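Local coordinates for protein phosphodiesterase (Candida albicans, PDB 6CPU) that is a phosphodiesterase of the HD-domain superfamily, a largely helical single chain whose model holds a zinc and a magnesium ion, at residues Asn126-Val131 against Phe484-Leu489; Ile362-Pro367 against Ser492-Asp497; Pro396-Cys401 against Leu409-Leu414. All blocks are in the same frame, centred on the assembly; numbering follows the deposited sequence.

Interaction 1. Residues Asn126-Val131 against Phe484-Leu489; sequences NRISRV and FAEVEL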
loop_
_atom_site.group_PDB
_atom_site.type_symbol
_atom_site.label_atom_id
_atom_site.label_comp_id
_atom_site.label_asym_id
_atom_site.label_seq_id
_atom_site.Cartn_x
_atom_site.Cartn_y
_atom_site.Cartn_z
ATOM N N ASN A 126 2.727 6.039 -21.047
ATOM C CA ASN A 126 3.133 7.207 -20.275
ATOM C C ASN A 126 2.419 7.302 -18.932
ATOM O O ASN A 126 1.208 7.073 -18.838
ATOM C CB ASN A 126 2.900 8.489 -21.096
ATOM C CG ASN A 126 3.192 9.752 -20.311
ATOM O OD1 ASN A 126 2.341 10.254 -19.585
ATOM N ND2 ASN A 126 4.404 10.292 -20.476
ATOM N N ARG A 127 3.198 7.613 -17.899
ATOM C CA ARG A 127 2.734 7.703 -16.514
ATOM C C ARG A 127 1.568 8.654 -16.328
ATOM O O ARG A 127 0.623 8.362 -15.591
ATOM C CB ARG A 127 3.910 8.110 -15.615
ATOM C CG ARG A 127 3.580 8.547 -14.199
ATOM C CD ARG A 127 3.118 7.411 -13.295
ATOM N NE ARG A 127 2.655 7.932 -12.019
ATOM C CZ ARG A 127 2.031 7.227 -11.076
ATOM N NH1 ARG A 127 1.801 5.925 -11.228
ATOM N NH2 ARG A 127 1.645 7.828 -9.969
ATOM N N ILE A 128 1.614 9.796 -17.006
ATOM C CA ILE A 128 0.569 10.784 -16.835
ATOM C C ILE A 128 -0.709 10.300 -17.504
ATOM O O ILE A 128 -1.795 10.490 -16.959
ATOM C CB ILE A 128 0.996 12.178 -17.372
ATOM C CG1 ILE A 128 2.319 12.613 -16.720
ATOM C CG2 ILE A 128 -0.088 13.207 -17.127
ATOM C CD1 ILE A 128 2.303 12.805 -15.223
ATOM N N SER A 129 -0.581 9.656 -18.662
ATOM C CA SER A 129 -1.718 8.991 -19.313
ATOM C C SER A 129 -2.346 7.938 -18.377
ATOM O O SER A 129 -3.575 7.847 -18.257
ATOM C CB SER A 129 -1.258 8.315 -20.598
ATOM O OG SER A 129 -2.330 7.765 -21.345
ATOM N N ARG A 130 -1.491 7.145 -17.746
ATOM C CA ARG A 130 -1.956 6.053 -16.863
ATOM C C ARG A 130 -2.781 6.572 -15.683
ATOM O O ARG A 130 -3.843 6.024 -15.359
ATOM C CB ARG A 130 -0.792 5.231 -16.350
ATOM C CG ARG A 130 -0.157 4.319 -17.377
ATOM C CD ARG A 130 0.767 3.286 -16.748
ATOM N NE ARG A 130 1.912 3.839 -16.030
ATOM C CZ ARG A 130 3.056 4.238 -16.586
ATOM N NH1 ARG A 130 3.230 4.217 -17.903
ATOM N NH2 ARG A 130 4.027 4.691 -15.795
ATOM N N VAL A 131 -2.303 7.631 -15.040
ATOM C CA VAL A 131 -2.998 8.215 -13.904
ATOM C C VAL A 131 -4.343 8.792 -14.362
ATOM O O VAL A 131 -5.342 8.655 -13.672
ATOM C CB VAL A 131 -2.129 9.272 -13.175
ATOM C CG1 VAL A 131 -2.917 9.942 -12.060
ATOM C CG2 VAL A 131 -0.847 8.644 -12.630
ATOM N N PHE A 484 3.931 15.092 -6.349
ATOM C CA PHE A 484 3.358 16.439 -6.496
ATOM C C PHE A 484 3.562 16.992 -7.904
ATOM O O PHE A 484 2.617 17.520 -8.497
ATOM C CB PHE A 484 3.944 17.408 -5.453
ATOM C CG PHE A 484 3.372 18.809 -5.525
ATOM C CD1 PHE A 484 2.317 19.191 -4.694
ATOM C CD2 PHE A 484 3.889 19.750 -6.421
ATOM C CE1 PHE A 484 1.790 20.476 -4.758
ATOM C CE2 PHE A 484 3.360 21.033 -6.488
ATOM C CZ PHE A 484 2.314 21.397 -5.657
ATOM N N ALA A 485 4.774 16.866 -8.444
ATOM C CA ALA A 485 5.085 17.370 -9.792
ATOM C C ALA A 485 4.318 16.634 -10.892
ATOM O O ALA A 485 3.927 17.232 -11.889
ATOM C CB ALA A 485 6.586 17.285 -10.063
ATOM N N GLU A 486 4.119 15.325 -10.715
ATOM C CA GLU A 486 3.301 14.560 -11.653
ATOM C C GLU A 486 1.845 15.036 -11.634
ATOM O O GLU A 486 1.218 15.140 -12.686
ATOM C CB GLU A 486 3.387 13.058 -11.351
ATOM C CG GLU A 486 4.766 12.442 -11.624
ATOM C CD GLU A 486 4.778 10.919 -11.448
ATOM O OE1 GLU A 486 3.714 10.383 -11.059
ATOM O OE2 GLU A 486 5.823 10.269 -11.716
ATOM N N VAL A 487 1.309 15.324 -10.454
ATOM C CA VAL A 487 -0.065 15.831 -10.363
ATOM C C VAL A 487 -0.182 17.192 -11.069
ATOM O O VAL A 487 -1.141 17.446 -11.803
ATOM C CB VAL A 487 -0.558 15.909 -8.905
ATOM C CG1 VAL A 487 -1.943 16.538 -8.825
ATOM C CG2 VAL A 487 -0.608 14.508 -8.296
ATOM N N GLU A 488 0.825 18.049 -10.894
ATOM C CA GLU A 488 0.843 19.337 -11.606
ATOM C C GLU A 488 0.869 19.143 -13.123
ATOM O O GLU A 488 0.202 19.864 -13.852
ATOM C CB GLU A 488 2.035 20.192 -11.144
ATOM C CG GLU A 488 1.899 20.720 -9.730
ATOM C CD GLU A 488 0.648 21.554 -9.530
ATOM O OE1 GLU A 488 0.338 22.367 -10.424
ATOM O OE2 GLU A 488 -0.040 21.395 -8.493
ATOM N N LEU A 489 1.611 18.146 -13.599
ATOM C CA LEU A 489 1.703 17.876 -15.023
ATOM C C LEU A 489 0.371 17.314 -15.562
ATOM O O LEU A 489 -0.060 17.661 -16.655
ATOM C CB LEU A 489 2.859 16.915 -15.277
ATOM C CG LEU A 489 3.460 16.754 -16.656
ATOM C CD1 LEU A 489 3.814 18.099 -17.291
ATOM C CD2 LEU A 489 4.709 15.890 -16.521
HETATM O O HOH W 1 1.343 10.587 -9.740
#

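Interaction 2. Residues Ile362-Pro367 against Ser492-Asp497; sequences IKFSAP and SVIKKD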
loop_
_atom_site.group_PDB
_atom_site.type_symbol
_atom_site.label_atom_id
_atom_site.label_comp_id
_atom_site.label_asym_id
_atom_site.label_seq_id
_atom_site.Cartn_x
_atom_site.Cartn_y
_atom_site.Cartn_z
ATOM N N ILE A 362 -11.489 16.214 -6.575
ATOM C CA ILE A 362 -12.642 17.110 -6.399
ATOM C C ILE A 362 -12.665 18.176 -7.500
ATOM O O ILE A 362 -13.665 18.351 -8.206
ATOM C CB ILE A 362 -12.625 17.761 -5.004
ATOM C CG1 ILE A 362 -12.884 16.712 -3.921
ATOM C CG2 ILE A 362 -13.659 18.882 -4.899
ATOM C CD1 ILE A 362 -12.469 17.134 -2.525
ATOM N N LYS A 363 -11.553 18.878 -7.671
ATOM C CA LYS A 363 -11.547 20.031 -8.577
ATOM C C LYS A 363 -11.749 19.635 -10.038
ATOM O O LYS A 363 -12.344 20.392 -10.800
ATOM C CB LYS A 363 -10.268 20.855 -8.387
ATOM C CG LYS A 363 -10.134 21.455 -6.988
ATOM C CD LYS A 363 -11.117 22.592 -6.713
ATOM C CE LYS A 363 -10.909 23.166 -5.315
ATOM N NZ LYS A 363 -11.762 24.357 -5.035
ATOM N N PHE A 364 -11.290 18.441 -10.427
ATOM C CA PHE A 364 -11.453 17.961 -11.785
ATOM C C PHE A 364 -12.633 16.989 -11.966
ATOM O O PHE A 364 -12.784 16.393 -13.027
ATOM C CB PHE A 364 -10.136 17.364 -12.291
ATOM C CG PHE A 364 -9.077 18.408 -12.502
ATOM C CD1 PHE A 364 -8.861 18.949 -13.762
ATOM C CD2 PHE A 364 -8.378 18.923 -11.418
ATOM C CE1 PHE A 364 -7.905 19.940 -13.948
ATOM C CE2 PHE A 364 -7.434 19.928 -11.593
ATOM C CZ PHE A 364 -7.203 20.432 -12.859
ATOM N N SER A 365 -13.478 16.874 -10.947
ATOM C CA SER A 365 -14.746 16.115 -11.052
ATOM C C SER A 365 -14.492 14.660 -11.463
ATOM O O SER A 365 -15.195 14.104 -12.305
ATOM C CB SER A 365 -15.709 16.801 -12.038
ATOM O OG SER A 365 -16.083 18.092 -11.582
ATOM N N ALA A 366 -13.502 14.043 -10.835
ATOM C CA ALA A 366 -13.198 12.650 -11.085
ATOM C C ALA A 366 -14.411 11.799 -10.674
ATOM O O ALA A 366 -15.065 12.105 -9.676
ATOM C CB ALA A 366 -11.981 12.222 -10.286
ATOM N N PRO A 367 -14.719 10.751 -11.449
ATOM C CA PRO A 367 -15.854 9.896 -11.114
ATOM C C PRO A 367 -15.937 9.494 -9.646
ATOM O O PRO A 367 -17.014 9.586 -9.051
ATOM C CB PRO A 367 -15.647 8.713 -12.055
ATOM C CG PRO A 367 -15.205 9.421 -13.323
ATOM C CD PRO A 367 -14.241 10.463 -12.818
ATOM N N SER A 492 -2.038 20.177 -15.970
ATOM C CA SER A 492 -1.715 20.938 -17.184
ATOM C C SER A 492 -2.160 20.219 -18.459
ATOM O O SER A 492 -2.663 20.852 -19.386
ATOM C CB SER A 492 -0.224 21.297 -17.221
ATOM O OG SER A 492 0.106 22.095 -16.094
ATOM N N VAL A 493 -2.031 18.890 -18.502
ATOM C CA VAL A 493 -2.519 18.125 -19.647
ATOM C C VAL A 493 -4.035 18.294 -19.777
ATOM O O VAL A 493 -4.547 18.521 -20.867
ATOM C CB VAL A 493 -2.193 16.605 -19.518
ATOM C CG1 VAL A 493 -2.934 15.795 -20.574
ATOM C CG2 VAL A 493 -0.704 16.353 -19.604
ATOM N N ILE A 494 -4.762 18.139 -18.674
ATOM C CA ILE A 494 -6.220 18.260 -18.733
ATOM C C ILE A 494 -6.639 19.676 -19.160
ATOM O O ILE A 494 -7.534 19.843 -19.993
ATOM C CB ILE A 494 -6.879 17.901 -17.398
ATOM C CG1 ILE A 494 -6.618 16.414 -17.084
ATOM C CG2 ILE A 494 -8.379 18.184 -17.464
ATOM C CD1 ILE A 494 -6.769 16.076 -15.620
ATOM N N LYS A 495 -5.981 20.676 -18.589
ATOM C CA LYS A 495 -6.270 22.088 -18.908
ATOM C C LYS A 495 -5.774 22.501 -20.286
ATOM O O LYS A 495 -6.042 23.623 -20.732
ATOM C CB LYS A 495 -5.641 23.004 -17.872
ATOM C CG LYS A 495 -6.285 22.974 -16.501
ATOM C CD LYS A 495 -5.416 23.738 -15.515
ATOM C CE LYS A 495 -6.100 23.917 -14.177
ATOM N NZ LYS A 495 -5.124 24.179 -13.078
ATOM N N LYS A 496 -5.042 21.606 -20.947
ATOM C CA LYS A 496 -4.491 21.833 -22.270
ATOM C C LYS A 496 -3.416 22.931 -22.232
ATOM O O LYS A 496 -3.254 23.676 -23.197
ATOM C CB LYS A 496 -5.595 22.151 -23.294
ATOM C CG LYS A 496 -6.642 21.056 -23.445
ATOM C CD LYS A 496 -7.732 21.470 -24.427
ATOM C CE LYS A 496 -8.469 20.272 -25.022
ATOM N NZ LYS A 496 -8.785 19.207 -24.029
ATOM N N ASP A 497 -2.695 23.012 -21.113
ATOM C CA ASP A 497 -1.595 23.966 -20.936
ATOM C C ASP A 497 -0.239 23.365 -21.320
ATOM O O ASP A 497 0.777 24.054 -21.240
ATOM C CB ASP A 497 -1.518 24.455 -19.487
ATOM C CG ASP A 497 -2.698 25.309 -19.084
ATOM O OD1 ASP A 497 -3.398 25.854 -19.961
ATOM O OD2 ASP A 497 -2.926 25.445 -17.866
#

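Interaction 3. Residues Pro396-Cys401 against Leu409-Leu414; sequences PDLLTC and LTIRSL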
loop_
_atom_site.group_PDB
_atom_site.type_symbol
_atom_site.label_atom_id
_atom_site.label_comp_id
_atom_site.label_asym_id
_atom_site.label_seq_id
_atom_site.Cartn_x
_atom_site.Cartn_y
_atom_site.Cartn_z
ATOM N N PRO A 396 -11.390 -13.341 5.759
ATOM C CA PRO A 396 -12.762 -13.017 6.166
ATOM C C PRO A 396 -13.029 -13.180 7.665
ATOM O O PRO A 396 -13.815 -12.416 8.238
ATOM C CB PRO A 396 -13.621 -13.995 5.351
ATOM C CG PRO A 396 -12.701 -15.072 4.923
ATOM C CD PRO A 396 -11.358 -14.427 4.767
ATOM N N ASP A 397 -12.361 -14.139 8.300
ATOM C CA ASP A 397 -12.557 -14.348 9.730
ATOM C C ASP A 397 -11.954 -13.230 10.597
ATOM O O ASP A 397 -12.378 -13.055 11.737
ATOM C CB ASP A 397 -12.055 -15.732 10.157
ATOM C CG ASP A 397 -12.903 -16.876 9.585
ATOM O OD1 ASP A 397 -13.966 -16.629 8.967
ATOM O OD2 ASP A 397 -12.508 -18.042 9.767
ATOM N N LEU A 398 -11.005 -12.444 10.083
ATOM C CA LEU A 398 -10.570 -11.255 10.820
ATOM C C LEU A 398 -11.680 -10.193 10.856
ATOM O O LEU A 398 -11.851 -9.515 11.869
ATOM C CB LEU A 398 -9.262 -10.657 10.253
ATOM C CG LEU A 398 -8.768 -9.335 10.877
ATOM C CD1 LEU A 398 -8.253 -9.539 12.295
ATOM C CD2 LEU A 398 -7.688 -8.670 10.036
ATOM N N LEU A 399 -12.428 -10.051 9.762
ATOM C CA LEU A 399 -13.450 -9.014 9.653
ATOM C C LEU A 399 -14.595 -9.184 10.654
ATOM O O LEU A 399 -15.136 -8.193 11.135
ATOM C CB LEU A 399 -14.024 -8.953 8.238
ATOM C CG LEU A 399 -13.043 -8.504 7.144
ATOM C CD1 LEU A 399 -13.710 -8.562 5.779
ATOM C CD2 LEU A 399 -12.503 -7.106 7.439
ATOM N N THR A 400 -14.932 -10.432 10.960
ATOM C CA THR A 400 -16.050 -10.752 11.859
ATOM C C THR A 400 -15.654 -10.870 13.337
ATOM O O THR A 400 -16.527 -10.997 14.198
ATOM C CB THR A 400 -16.748 -12.053 11.430
ATOM O OG1 THR A 400 -15.788 -13.102 11.323
ATOM C CG2 THR A 400 -17.463 -11.878 10.090
ATOM N N CYS A 401 -14.357 -10.831 13.638
ATOM C CA CYS A 401 -13.903 -10.690 15.020
ATOM C C CYS A 401 -14.399 -9.371 15.579
ATOM O O CYS A 401 -14.555 -8.396 14.843
ATOM C CB CYS A 401 -12.378 -10.690 15.124
ATOM S SG CYS A 401 -11.596 -12.284 14.869
ATOM N N LEU A 409 -18.674 -4.074 18.285
ATOM C CA LEU A 409 -17.865 -3.393 17.267
ATOM C C LEU A 409 -16.872 -4.375 16.642
ATOM O O LEU A 409 -16.024 -4.948 17.336
ATOM C CB LEU A 409 -17.101 -2.201 17.854
ATOM C CG LEU A 409 -16.317 -1.349 16.842
ATOM C CD1 LEU A 409 -17.264 -0.635 15.891
ATOM C CD2 LEU A 409 -15.408 -0.342 17.532
ATOM N N THR A 410 -16.981 -4.554 15.329
ATOM C CA THR A 410 -16.148 -5.514 14.608
ATOM C C THR A 410 -14.824 -4.898 14.189
ATOM O O THR A 410 -14.671 -3.680 14.126
ATOM C CB THR A 410 -16.846 -6.023 13.331
ATOM O OG1 THR A 410 -17.074 -4.919 12.444
ATOM C CG2 THR A 410 -18.179 -6.702 13.666
ATOM N N ILE A 411 -13.867 -5.765 13.895
ATOM C CA ILE A 411 -12.577 -5.329 13.388
ATOM C C ILE A 411 -12.750 -4.732 11.987
ATOM O O ILE A 411 -12.059 -3.794 11.639
ATOM C CB ILE A 411 -11.564 -6.493 13.420
ATOM C CG1 ILE A 411 -11.211 -6.838 14.885
ATOM C CG2 ILE A 411 -10.302 -6.184 12.624
ATOM C CD1 ILE A 411 -10.434 -5.762 15.623
ATOM N N ARG A 412 -13.693 -5.245 11.203
ATOM C CA ARG A 412 -14.083 -4.586 9.944
ATOM C C ARG A 412 -14.375 -3.097 10.172
ATOM O O ARG A 412 -13.769 -2.224 9.545
ATOM C CB ARG A 412 -15.289 -5.304 9.304
ATOM C CG ARG A 412 -15.800 -4.637 8.035
ATOM C CD ARG A 412 -16.884 -5.411 7.327
ATOM N NE ARG A 412 -17.482 -4.593 6.271
ATOM C CZ ARG A 412 -18.424 -3.668 6.453
ATOM N NH1 ARG A 412 -18.911 -3.420 7.665
ATOM N NH2 ARG A 412 -18.887 -2.984 5.410
ATOM N N SER A 413 -15.282 -2.805 11.102
ATOM C CA SER A 413 -15.659 -1.422 11.419
ATOM C C SER A 413 -14.503 -0.597 11.961
ATOM O O SER A 413 -14.389 0.583 11.654
ATOM C CB SER A 413 -16.826 -1.400 12.420
ATOM O OG SER A 413 -17.988 -1.932 11.825
ATOM N N LEU A 414 -13.639 -1.219 12.765
ATOM C CA LEU A 414 -12.478 -0.520 13.308
ATOM C C LEU A 414 -11.491 -0.172 12.202
ATOM O O LEU A 414 -10.949 0.929 12.180
ATOM C CB LEU A 414 -11.791 -1.360 14.385
ATOM C CG LEU A 414 -10.523 -0.773 15.020
ATOM C CD1 LEU A 414 -10.763 0.623 15.566
ATOM C CD2 LEU A 414 -10.023 -1.709 16.118
#

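Interaction 1. Residues Asn126-Val131 against Phe484-Leu489
R127 and E486 meet in a buried salt bridge, R127 NE donating a hydrogen bond to E486 OE1 at 2.8 Å. NE meets OE1 on the syn side but 31° out of the carboxylate plane, a skewed fit rather than a flat two-pronged one. Water 1 closes a second path, accepting from R127 NH2 at 2.8 Å and donating to E486 OE1. The remaining polar atoms have partners too: D41 pairs with R127 NH1, N271 takes a bond from NH2, and Y508 binds E486 OE2. V131 CG2 covers one guanidinium face of R127, 3.5 Å above its centre.

The frame is a helix crossing, the start of helix 127-135 against helix 470-495 of the phosphodiesterase domain. The axes of segments 127-131 and 484-489 pass 10.1 Å apart at their closest, with a signed crossing angle of -76°. N126 caps the first of these helices, its OD1 accepting from S129 N and, weakly, from I128 N.

Van der Waals contact adds to this. I128, with CG1 anti to its carbonyl carbon (chi1 -54°), sends CD1 to E486 O at 3.6 Å. The apolar pair is I128 CG1 with L489 CD2, 4.1 Å apart, the two side chains crossing at about a right angle.

Interaction 2. Residues Ile362-Pro367 against Ser492-Asp497
One aromatic ring makes the whole contact from its side: F364, at the point where helix 358-363 gives out, reaches across to I494 and K495 in the last turn of helix 470-495. The backbones stay well apart, the nearest CA atoms, those of F364 and I494, being 8.7 Å from each other, and side chains bridge the distance.

The ring of F364 offers a different atom to each neighbour. Its CD1 lies 3.8 Å from I494 CG2 and 4.0 Å from I494 CD1, so it touches both branches of the isoleucine, and CE1 approaches I494 CB as well. With chi1 at -64°, I494 CG1 lies anti to the carbonyl carbon and CG2 anti to the backbone N, and both branches reach CD1 of the ring. At the far end of the ring, F364 CZ meets K495 CE at 3.9 Å. The lysine chain is extended beyond CG and crosses the phenylalanine at about a right angle, bringing its CE to the ring although its CB does not point there. F360, one turn back on helix 358-363, stacks on F364 and also touches I494, widening the apolar patch at the protein surface.

Both helices finish in the same way. S365, with positive phi, ends the first, A366 N reaching back to M361 O and S365 N to I362 O; K496 does the same for the second, D497 N bonding to S492 O at 2.8 Å and K496 N to V493 O. The contact thus joins two helix C-termini in the phosphodiesterase domain, each closed by a Schellman motif.

Interaction 3. Residues Pro396-Cys401 against Leu409-Leu414
L399 packs by a methyl on the root of R412, CD2 lying 3.8 Å from R412 CB. Its chi1 of -66° puts CG anti to the carbonyl carbon, and the side chain also packs on I387 and L391 of helix 377-394. R412 touches by this root alone; its extended chain carries the guanidinium away from L399.

I411 works with both branches. Its CG1 lies 4.0 Å from C401 CB and its CG2 meets L398 CG at 3.9 Å, while CB sits against L398 O. L398 reaches the isoleucine with its branch carbon CG and the methyl CD1. These are two successive helices joined by a loop within the all-helical phosphodiesterase domain, and I337 of helix 336-348 touches both C401 and I411.

The end of helix 396-400 and the residue after it supply carbonyls to the first turn of helix 411-421: I411 N donates to C401 O at 2.9 Å, and R412 N to L399 O at a longer 3.3 Å. T410 is the N-cap of the second helix. A chi1 of 62° sets OG1 between the backbone N and the carbonyl carbon, from where it accepts from S413 N at 3.1 Å.

Overall arrangement
Interactions 1 and 2 are neighbours on helix 470-495, their centres about 11 Å apart, and they touch through I128 CG2 and V493 CG2. Their segments alternate along the chain: 126-131 comes first, then 362-367, then 484-489 and 492-497. The C-terminal part of helix 470-495 therefore gathers both helix 127-135 and the end of helix 358-363. Interaction 3 joins segments only eight residues apart, between 362-367 and 484-489 in sequence. Its centre is about 36 Å from that of interaction 1 and about 38 Å from that of interaction 2. It connects two consecutive helices, 396-400 and 411-421, on the other side of the chain's centre from interaction 1.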